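Side-chain contacts in fructose-2,6-bisphosphatase TIGAR B (Danio rerio, PDB 3E9D), which probably hydrolyses the 2-phosphate of fructose-2,6-bisphosphate, lowering this activator of glycolysis and favouring the pentose phosphate pathway: residues A[8-11]-A[16-19]; A[36-41]-A[216-221]; A[161-164]-A[168-171]. One frame throughout, in Å; residues are numbered along the deposited sequence.

Contact 1 (A[8-11]-A[16-19]); sequences IVRH and YNRD. With PO4 (phosphate ion), chain C; PO4 (phosphate ion), chain D.
The RHG motif of the histidine phosphatases supplies R10 and H11, which meet N17 of helix 15-18 around a bound phosphate (chain C). R10 ends strand 2-10, and its side chain is extended from CG to NE, with CG anti to the backbone N (chi1 179°), which carries the guanidinium out to the phosphates. There NE donates to O2 of the chain C phosphate at 2.9 Å and NH2 donates to O3 of the same ion at 3.1 Å. The outer edge of the guanidinium holds the second phosphate (chain D), R10 NH1 reaching its O2 at 2.8 Å and NH2 its O1 at 2.9 Å. R10 NH1 is also bonded to C215 O.

N17 approaches from the opposite direction to H11, and its amide lies nearly coplanar with the imidazole, 22° apart. Its oxygen OD1 rests against the ring edge, 3.0 Å from H11 CE1, while ND2 donates almost straight (167°) to O3 of the chain C phosphate at 3.0 Å. That O3 therefore accepts from both R10 NH2 and N17 ND2. A hydrogen bond between N17 OD1 and N217 ND2 is consistent with this rotation of the amide. H11 turns its NE2 edge to the same ion, with the phosphorus in the ring plane; the separation is too short for an ordinary non-bonded contact, and its nature remains doubtful. H183 ND1, G184 N and R61 NH2 also bond to bound phosphate.

H11 is the residue that becomes phosphorylated, so the arrangement is the phosphate pocket characteristic of the phosphoglycerate mutase family.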
ATOM      1  N   ILE A   8       0.793  -4.681  -0.848  1.00 17.52           N
ATOM      2  CA  ILE A   8       0.462  -3.493  -0.077  1.00 17.39           C
ATOM      3  C   ILE A   8      -0.576  -3.860   0.980  1.00 17.48           C
ATOM      4  O   ILE A   8      -1.641  -4.411   0.647  1.00 17.60           O
ATOM      5  CB  ILE A   8      -0.155  -2.409  -0.985  1.00 17.41           C
ATOM      6  CG1 ILE A   8       0.824  -2.010  -2.108  1.00 17.90           C
ATOM      7  CG2 ILE A   8      -0.587  -1.164  -0.133  1.00 17.82           C
ATOM      8  CD1 ILE A   8       0.175  -1.118  -3.224  1.00 18.69           C
ATOM      9  N   VAL A   9      -0.283  -3.542   2.240  1.00 16.46           N
ATOM     10  CA  VAL A   9      -1.163  -3.918   3.344  1.00 16.50           C
ATOM     11  C   VAL A   9      -1.483  -2.698   4.202  1.00 16.60           C
ATOM     12  O   VAL A   9      -0.579  -1.960   4.593  1.00 16.70           O
ATOM     13  CB  VAL A   9      -0.512  -5.038   4.231  1.00 16.57           C
ATOM     14  CG1 VAL A   9      -1.481  -5.533   5.335  1.00 15.77           C
ATOM     15  CG2 VAL A   9      -0.013  -6.210   3.361  1.00 16.62           C
ATOM     16  N   ARG A  10      -2.764  -2.467   4.482  1.00 16.60           N
ATOM     17  CA  ARG A  10      -3.131  -1.454   5.482  1.00 16.98           C
ATOM     18  C   ARG A  10      -2.897  -2.000   6.915  1.00 17.07           C
ATOM     19  O   ARG A  10      -3.120  -3.186   7.183  1.00 17.01           O
ATOM     20  CB  ARG A  10      -4.595  -1.016   5.302  1.00 17.36           C
ATOM     21  CG  ARG A  10      -5.056   0.028   6.350  1.00 17.46           C
ATOM     22  CD  ARG A  10      -6.511   0.469   6.131  1.00 16.35           C
ATOM     23  NE  ARG A  10      -6.912   1.388   7.184  1.00 16.99           N
ATOM     24  CZ  ARG A  10      -8.139   1.454   7.698  1.00 19.40           C
ATOM     25  NH1 ARG A  10      -9.118   0.655   7.258  1.00 17.55           N
ATOM     26  NH2 ARG A  10      -8.376   2.312   8.669  1.00 16.60           N
ATOM     27  N   HIS A  11      -2.482  -1.137   7.837  1.00 16.99           N
ATOM     28  CA  HIS A  11      -2.247  -1.544   9.233  1.00 17.28           C
ATOM     29  C   HIS A  11      -3.515  -2.174   9.856  1.00 17.10           C
ATOM     30  O   HIS A  11      -4.651  -1.918   9.409  1.00 17.02           O
ATOM     31  CB  HIS A  11      -1.815  -0.319  10.075  1.00 17.37           C
ATOM     32  CG  HIS A  11      -2.935   0.642  10.307  1.00 17.91           C
ATOM     33  ND1 HIS A  11      -3.852   0.472  11.321  1.00 19.49           N
ATOM     34  CD2 HIS A  11      -3.338   1.731   9.611  1.00 20.34           C
ATOM     35  CE1 HIS A  11      -4.766   1.424  11.255  1.00 20.85           C
ATOM     36  NE2 HIS A  11      -4.483   2.199  10.221  1.00 22.69           N
ATOM     37  N   TYR A  16      -9.074   3.879  17.607  1.00 20.62           N
ATOM     38  CA  TYR A  16      -9.587   5.004  16.806  1.00 21.47           C
ATOM     39  C   TYR A  16     -10.401   4.519  15.603  1.00 21.05           C
ATOM     40  O   TYR A  16     -11.485   5.055  15.343  1.00 20.77           O
ATOM     41  CB  TYR A  16      -8.456   5.948  16.349  1.00 21.63           C
ATOM     42  CG  TYR A  16      -8.124   7.063  17.329  1.00 25.63           C
ATOM     43  CD1 TYR A  16      -8.079   6.828  18.703  1.00 29.51           C
ATOM     44  CD2 TYR A  16      -7.829   8.346  16.876  1.00 29.90           C
ATOM     45  CE1 TYR A  16      -7.764   7.853  19.604  1.00 32.13           C
ATOM     46  CE2 TYR A  16      -7.515   9.382  17.769  1.00 31.87           C
ATOM     47  CZ  TYR A  16      -7.484   9.127  19.124  1.00 33.54           C
ATOM     48  OH  TYR A  16      -7.163  10.140  20.003  1.00 36.13           O
ATOM     49  N   ASN A  17      -9.881   3.513  14.888  1.00 20.94           N
ATOM     50  CA  ASN A  17     -10.605   2.890  13.775  1.00 21.67           C
ATOM     51  C   ASN A  17     -11.964   2.375  14.247  1.00 22.76           C
ATOM     52  O   ASN A  17     -12.996   2.665  13.635  1.00 22.93           O
ATOM     53  CB  ASN A  17      -9.817   1.727  13.160  1.00 21.27           C
ATOM     54  CG  ASN A  17      -8.569   2.167  12.400  1.00 21.58           C
ATOM     55  OD1 ASN A  17      -7.610   1.404  12.302  1.00 19.61           O
ATOM     56  ND2 ASN A  17      -8.565   3.394  11.877  1.00 20.20           N
ATOM     57  N   ARG A  18     -11.958   1.621  15.346  1.00 23.43           N
ATOM     58  CA  ARG A  18     -13.181   1.062  15.894  1.00 25.08           C
ATOM     59  C   ARG A  18     -14.210   2.157  16.251  1.00 25.45           C
ATOM     60  O   ARG A  18     -15.397   2.004  15.985  1.00 25.30           O
ATOM     61  CB  ARG A  18     -12.864   0.187  17.116  1.00 25.03           C
ATOM     62  CG  ARG A  18     -14.087  -0.249  17.942  1.00 28.71           C
ATOM     63  CD  ARG A  18     -14.927  -1.300  17.235  1.00 33.86           C
ATOM     64  NE  ARG A  18     -14.131  -2.476  16.863  1.00 39.70           N
ATOM     65  CZ  ARG A  18     -13.862  -3.508  17.673  1.00 41.67           C
ATOM     66  NH1 ARG A  18     -14.317  -3.527  18.937  1.00 41.39           N
ATOM     67  NH2 ARG A  18     -13.122  -4.518  17.223  1.00 39.76           N
ATOM     68  N   ASP A  19     -13.746   3.251  16.851  1.00 25.77           N
ATOM     69  CA  ASP A  19     -14.654   4.318  17.284  1.00 26.38           C
ATOM     70  C   ASP A  19     -14.963   5.306  16.165  1.00 25.81           C
ATOM     71  O   ASP A  19     -15.663   6.284  16.380  1.00 26.85           O
ATOM     72  CB  ASP A  19     -14.082   5.042  18.502  1.00 26.75           C
ATOM     73  CG  ASP A  19     -13.897   4.118  19.693  1.00 28.40           C
ATOM     74  OD1 ASP A  19     -14.614   3.100  19.782  1.00 31.45           O
ATOM     75  OD2 ASP A  19     -13.020   4.402  20.537  1.00 31.92           O
TER
HETATM   76  P   PO4 C 266      -5.507   4.809   8.963  1.00 27.55           P
HETATM   77  O1  PO4 C 266      -4.168   5.195   9.538  1.00 25.93           O
HETATM   78  O2  PO4 C 266      -5.397   3.756   7.885  1.00 24.64           O
HETATM   79  O3  PO4 C 266      -6.400   4.244  10.043  1.00 28.72           O
HETATM   80  O4  PO4 C 266      -6.202   6.036   8.412  1.00 27.85           O
HETATM   81  P   PO4 D 267     -11.966   1.025   9.473  1.00 49.13           P
HETATM   82  O1  PO4 D 267     -11.222   2.338   9.355  1.00 46.18           O
HETATM   83  O2  PO4 D 267     -11.700   0.190   8.223  1.00 47.43           O
HETATM   84  O3  PO4 D 267     -11.546   0.260  10.720  1.00 46.81           O
HETATM   85  O4  PO4 D 267     -13.459   1.316   9.596  1.00 47.14           O

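Contact 2 (A[36-41]-A[216-221]); sequences HQQAAA and PNTGIS
Q38 of helix 33-45 lies across N217 and T218, which occupy the two central positions of a type II turn from P216 to G219. The CA atoms of A39 and T218 are 6.4 Å apart, so the turn comes close to the helix backbone as well as to its side chains. Q38 runs extended beyond CG (chi2 172°), bringing its amide over the CB of N217, with OE1 3.2 Å from N217 CB. The two amides are inclined by 37° and do not bond directly. A water spans them instead: it accepts from Q38 NE2 at 2.9 Å and lies 2.8 Å from N217 OD1. Q38 OE1 takes its hydrogen bond from E13 N, while N217 ND2 donates to H11 O.

Nearer the helix backbone, Q38 CB sits against both branches of T218, 3.7 Å from OG1 and 3.7 Å from CG2. T218 places OG1 between its own N and carbonyl carbon (chi1 74°), a rotamer that lets the hydroxyl donate back to N217 O at 2.7 Å; the same OG1 is bonded to H249 NE2. The methyl CG2 is directed at the helix, 3.9 Å from A39 N. An alanine here, lacking OG1 and CG2, would probably leave N217 O and H249 NE2 without this mate and open a gap beside Q38 CB.

The turn leads into strand 220-230, and with N217 tied to H11 the arrangement belongs to the active-site rim of the histidine phosphatase alpha/beta fold.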
ATOM      1  N   HIS A  36      -4.038  -6.689  16.480  1.00 17.63           N
ATOM      2  CA  HIS A  36      -3.040  -7.727  16.675  1.00 17.86           C
ATOM      3  C   HIS A  36      -3.491  -9.020  16.018  1.00 17.75           C
ATOM      4  O   HIS A  36      -2.698  -9.697  15.374  1.00 17.57           O
ATOM      5  CB  HIS A  36      -2.804  -7.967  18.170  1.00 18.02           C
ATOM      6  CG  HIS A  36      -1.834  -7.007  18.775  1.00 18.82           C
ATOM      7  ND1 HIS A  36      -0.471  -7.213  18.743  1.00 19.62           N
ATOM      8  CD2 HIS A  36      -2.024  -5.816  19.391  1.00 18.67           C
ATOM      9  CE1 HIS A  36       0.139  -6.205  19.342  1.00 21.23           C
ATOM     10  NE2 HIS A  36      -0.781  -5.344  19.747  1.00 20.69           N
ATOM     11  N   GLN A  37      -4.769  -9.348  16.183  1.00 17.71           N
ATOM     12  CA  GLN A  37      -5.339 -10.547  15.559  1.00 18.44           C
ATOM     13  C   GLN A  37      -5.373 -10.452  14.048  1.00 17.86           C
ATOM     14  O   GLN A  37      -5.072 -11.427  13.352  1.00 17.61           O
ATOM     15  CB  GLN A  37      -6.774 -10.771  16.044  1.00 18.45           C
ATOM     16  CG  GLN A  37      -6.869 -11.354  17.395  1.00 21.06           C
ATOM     17  CD  GLN A  37      -8.288 -11.369  17.889  1.00 23.33           C
ATOM     18  OE1 GLN A  37      -9.037 -12.286  17.588  1.00 24.30           O
ATOM     19  NE2 GLN A  37      -8.672 -10.345  18.648  1.00 21.89           N
ATOM     20  N   GLN A  38      -5.776  -9.294  13.536  1.00 17.24           N
ATOM     21  CA  GLN A  38      -5.869  -9.148  12.083  1.00 17.95           C
ATOM     22  C   GLN A  38      -4.477  -9.228  11.455  1.00 17.98           C
ATOM     23  O   GLN A  38      -4.313  -9.848  10.407  1.00 17.89           O
ATOM     24  CB  GLN A  38      -6.550  -7.844  11.685  1.00 18.33           C
ATOM     25  CG  GLN A  38      -7.991  -7.699  12.169  1.00 17.36           C
ATOM     26  CD  GLN A  38      -8.504  -6.291  11.898  1.00 17.96           C
ATOM     27  OE1 GLN A  38      -7.736  -5.327  11.904  1.00 19.39           O
ATOM     28  NE2 GLN A  38      -9.791  -6.171  11.647  1.00 13.86           N
ATOM     29  N   ALA A  39      -3.488  -8.623  12.121  1.00 18.29           N
ATOM     30  CA  ALA A  39      -2.093  -8.610  11.640  1.00 18.04           C
ATOM     31  C   ALA A  39      -1.516 -10.013  11.609  1.00 17.94           C
ATOM     32  O   ALA A  39      -0.818 -10.378  10.665  1.00 18.34           O
ATOM     33  CB  ALA A  39      -1.214  -7.689  12.504  1.00 16.72           C
ATOM     34  N   ALA A  40      -1.803 -10.799  12.647  1.00 17.98           N
ATOM     35  CA  ALA A  40      -1.345 -12.191  12.713  1.00 17.46           C
ATOM     36  C   ALA A  40      -1.964 -13.051  11.601  1.00 17.69           C
ATOM     37  O   ALA A  40      -1.274 -13.890  10.985  1.00 17.57           O
ATOM     38  CB  ALA A  40      -1.636 -12.782  14.100  1.00 17.45           C
ATOM     39  N   ALA A  41      -3.245 -12.814  11.325  1.00 16.70           N
ATOM     40  CA  ALA A  41      -3.954 -13.509  10.255  1.00 16.96           C
ATOM     41  C   ALA A  41      -3.376 -13.144   8.890  1.00 16.62           C
ATOM     42  O   ALA A  41      -3.231 -14.015   8.027  1.00 16.52           O
ATOM     43  CB  ALA A  41      -5.493 -13.212  10.306  1.00 16.58           C
ATOM     44  N   PRO A 216      -9.799  -2.241   3.786  1.00 20.31           N
ATOM     45  CA  PRO A 216     -10.068  -2.591   5.198  1.00 20.20           C
ATOM     46  C   PRO A 216      -8.769  -2.714   5.965  1.00 19.14           C
ATOM     47  O   PRO A 216      -7.702  -2.758   5.355  1.00 18.42           O
ATOM     48  CB  PRO A 216     -10.763  -3.956   5.115  1.00 19.82           C
ATOM     49  CG  PRO A 216     -10.348  -4.524   3.775  1.00 21.11           C
ATOM     50  CD  PRO A 216     -10.107  -3.343   2.856  1.00 20.63           C
ATOM     51  N   ASN A 217      -8.855  -2.760   7.293  1.00 19.38           N
ATOM     52  CA  ASN A 217      -7.680  -3.033   8.121  1.00 19.38           C
ATOM     53  C   ASN A 217      -7.044  -4.374   7.716  1.00 19.16           C
ATOM     54  O   ASN A 217      -7.728  -5.406   7.673  1.00 19.54           O
ATOM     55  CB  ASN A 217      -8.073  -3.074   9.599  1.00 19.33           C
ATOM     56  CG  ASN A 217      -8.340  -1.706  10.175  1.00 18.97           C
ATOM     57  OD1 ASN A 217      -9.458  -1.420  10.580  1.00 19.90           O
ATOM     58  ND2 ASN A 217      -7.313  -0.864  10.250  1.00 16.24           N
ATOM     59  N   THR A 218      -5.743  -4.347   7.428  1.00 18.40           N
ATOM     60  CA  THR A 218      -4.990  -5.495   6.876  1.00 18.22           C
ATOM     61  C   THR A 218      -5.464  -6.002   5.499  1.00 18.25           C
ATOM     62  O   THR A 218      -5.098  -7.103   5.086  1.00 17.36           O
ATOM     63  CB  THR A 218      -4.794  -6.688   7.887  1.00 18.95           C
ATOM     64  OG1 THR A 218      -6.023  -7.415   8.061  1.00 19.39           O
ATOM     65  CG2 THR A 218      -4.298  -6.176   9.229  1.00 19.39           C
ATOM     66  N   GLY A 219      -6.245  -5.188   4.788  1.00 17.87           N
ATOM     67  CA  GLY A 219      -6.629  -5.514   3.409  1.00 17.79           C
ATOM     68  C   GLY A 219      -5.366  -5.510   2.567  1.00 17.53           C
ATOM     69  O   GLY A 219      -4.452  -4.691   2.804  1.00 16.66           O
ATOM     70  N   ILE A 220      -5.301  -6.436   1.606  1.00 17.12           N
ATOM     71  CA  ILE A 220      -4.069  -6.712   0.878  1.00 16.59           C
ATOM     72  C   ILE A 220      -4.268  -6.486  -0.622  1.00 16.50           C
ATOM     73  O   ILE A 220      -5.224  -7.027  -1.208  1.00 15.90           O
ATOM     74  CB  ILE A 220      -3.581  -8.187   1.110  1.00 17.37           C
ATOM     75  CG1 ILE A 220      -3.480  -8.508   2.614  1.00 17.05           C
ATOM     76  CG2 ILE A 220      -2.246  -8.406   0.416  1.00 15.65           C
ATOM     77  CD1 ILE A 220      -3.186  -9.979   2.924  1.00 17.06           C
ATOM     78  N   SER A 221      -3.387  -5.676  -1.226  1.00 15.61           N
ATOM     79  CA  SER A 221      -3.383  -5.455  -2.676  1.00 16.25           C
ATOM     80  C   SER A 221      -2.049  -5.865  -3.282  1.00 16.42           C
ATOM     81  O   SER A 221      -1.033  -5.918  -2.580  1.00 16.25           O
ATOM     82  CB  SER A 221      -3.652  -3.969  -3.023  1.00 15.87           C
ATOM     83  OG  SER A 221      -4.810  -3.499  -2.336  1.00 17.73           O
TER
HETATM   84  O   HOH W   1     -11.074  -3.570  11.155  1.00 26.40           O

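Contact 3 (A[161-164]-A[168-171]); sequences PVIA and DDGA
The segments 161-164 and 168-171 run antiparallel without forming regular strands: the CA atoms of P161 and G170 pair at 4.8 Å, as do those of I163 and D169, and 168-171 folds into a type II turn closed by A171 N bonding to D168 O at 2.9 Å. One backbone bond crosses, from G170 N to V162 O at 3.1 Å, bent to 139°. V162 O also accepts from Q172 NE2.

D169 carries most of the side-chain contact. Its CG is anti to the carbonyl carbon (chi1 -73°), which swings the carboxylate across to the facing backbone. A164 N donates to D169 OD1 at 2.8 Å, arriving from above the carboxylate plane, 55° out of it. OD1 accepts from L166 N as well, and OD2 forms a salt bridge with R246 NH2, so both oxygens of this buried acid are engaged. I163 crosses D169 at about a right angle, its methyl CG2 3.5 Å from OD2.

At the other end P161 CB lies 3.6 Å from G170 CA. G170 has positive phi at the third position of the turn, where glycine is favoured.

P161, I163 and D169 also touch strand 233-246, at the edge of the sheet. The arrangement is that of a type II turn with glycine at its third position, held against the facing segment within the long loop between helix 125-146 and strand 177-182.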
ATOM      1  N   PRO A 161      -1.778 -12.354 -15.290  1.00 36.47           N
ATOM      2  CA  PRO A 161      -1.173 -13.260 -14.311  1.00 35.08           C
ATOM      3  C   PRO A 161      -2.151 -14.359 -13.879  1.00 33.24           C
ATOM      4  O   PRO A 161      -3.357 -14.265 -14.141  1.00 32.39           O
ATOM      5  CB  PRO A 161      -0.856 -12.338 -13.133  1.00 35.29           C
ATOM      6  CG  PRO A 161      -1.824 -11.206 -13.271  1.00 36.31           C
ATOM      7  CD  PRO A 161      -1.899 -10.986 -14.754  1.00 36.53           C
ATOM      8  N   VAL A 162      -1.624 -15.395 -13.237  1.00 31.65           N
ATOM      9  CA  VAL A 162      -2.453 -16.473 -12.721  1.00 30.47           C
ATOM     10  C   VAL A 162      -3.016 -16.050 -11.375  1.00 29.56           C
ATOM     11  O   VAL A 162      -2.273 -15.811 -10.422  1.00 28.99           O
ATOM     12  CB  VAL A 162      -1.666 -17.798 -12.602  1.00 30.91           C
ATOM     13  CG1 VAL A 162      -2.526 -18.878 -11.947  1.00 30.59           C
ATOM     14  CG2 VAL A 162      -1.168 -18.264 -13.995  1.00 31.32           C
ATOM     15  N   ILE A 163      -4.332 -15.944 -11.319  1.00 28.93           N
ATOM     16  CA  ILE A 163      -5.038 -15.496 -10.127  1.00 29.14           C
ATOM     17  C   ILE A 163      -5.968 -16.627  -9.739  1.00 29.59           C
ATOM     18  O   ILE A 163      -6.999 -16.842 -10.382  1.00 30.17           O
ATOM     19  CB  ILE A 163      -5.830 -14.188 -10.384  1.00 29.13           C
ATOM     20  CG1 ILE A 163      -4.873 -13.061 -10.777  1.00 28.70           C
ATOM     21  CG2 ILE A 163      -6.635 -13.781  -9.143  1.00 29.14           C
ATOM     22  CD1 ILE A 163      -5.505 -11.932 -11.505  1.00 28.30           C
ATOM     23  N   ALA A 164      -5.579 -17.369  -8.713  1.00 29.20           N
ATOM     24  CA  ALA A 164      -6.323 -18.541  -8.288  1.00 29.40           C
ATOM     25  C   ALA A 164      -6.997 -18.305  -6.939  1.00 29.15           C
ATOM     26  O   ALA A 164      -7.582 -19.225  -6.379  1.00 30.06           O
ATOM     27  CB  ALA A 164      -5.391 -19.751  -8.208  1.00 29.35           C
ATOM     28  N   ASP A 168      -0.094 -16.214  -3.262  1.00 21.99           N
ATOM     29  CA  ASP A 168       0.946 -15.953  -4.261  1.00 22.77           C
ATOM     30  C   ASP A 168       0.431 -15.513  -5.647  1.00 22.03           C
ATOM     31  O   ASP A 168       1.227 -15.436  -6.587  1.00 22.13           O
ATOM     32  CB  ASP A 168       1.937 -17.139  -4.381  1.00 23.02           C
ATOM     33  CG  ASP A 168       1.293 -18.414  -4.943  1.00 26.24           C
ATOM     34  OD1 ASP A 168       0.040 -18.525  -5.003  1.00 29.57           O
ATOM     35  OD2 ASP A 168       2.062 -19.325  -5.334  1.00 29.79           O
ATOM     36  N   ASP A 169      -0.866 -15.212  -5.771  1.00 21.23           N
ATOM     37  CA  ASP A 169      -1.422 -14.766  -7.062  1.00 21.35           C
ATOM     38  C   ASP A 169      -0.544 -13.700  -7.735  1.00 21.57           C
ATOM     39  O   ASP A 169      -0.185 -12.685  -7.124  1.00 20.75           O
ATOM     40  CB  ASP A 169      -2.850 -14.219  -6.928  1.00 20.62           C
ATOM     41  CG  ASP A 169      -3.905 -15.314  -6.686  1.00 21.52           C
ATOM     42  OD1 ASP A 169      -3.623 -16.527  -6.855  1.00 20.93           O
ATOM     43  OD2 ASP A 169      -5.027 -14.946  -6.299  1.00 20.89           O
ATOM     44  N   GLY A 170      -0.203 -13.947  -8.996  1.00 22.35           N
ATOM     45  CA  GLY A 170       0.525 -12.978  -9.816  1.00 23.21           C
ATOM     46  C   GLY A 170       2.006 -12.891  -9.511  1.00 24.47           C
ATOM     47  O   GLY A 170       2.737 -12.153 -10.174  1.00 24.56           O
ATOM     48  N   ALA A 171       2.464 -13.636  -8.510  1.00 24.90           N
ATOM     49  CA  ALA A 171       3.867 -13.544  -8.100  1.00 25.95           C
ATOM     50  C   ALA A 171       4.577 -14.896  -8.142  1.00 26.68           C
ATOM     51  O   ALA A 171       5.717 -15.019  -7.683  1.00 26.78           O
ATOM     52  CB  ALA A 171       3.990 -12.891  -6.712  1.00 25.55           C
TER

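How the contacts relate
From the N terminus, contact 1 comes first and closes a short loop of four residues between strand 2-10 and helix 15-18. Contact 2 opens next, on helix 33-45, and is completed only at 216-221, after 174 intervening residues. Contact 3 closes a three-residue loop wholly within that long span, so it is nested and nothing crosses. Contacts 1 and 2 touch where strands 2-10 and 220-230 are neighbours: I8 N lies 2.8 Å from S221 O, a probable hydrogen bond. Contact 3 stays apart, its nearest atoms about 8 Å from contact 2, but R246 relates them, pairing with I220 through its backbone and with D169 through its side chain.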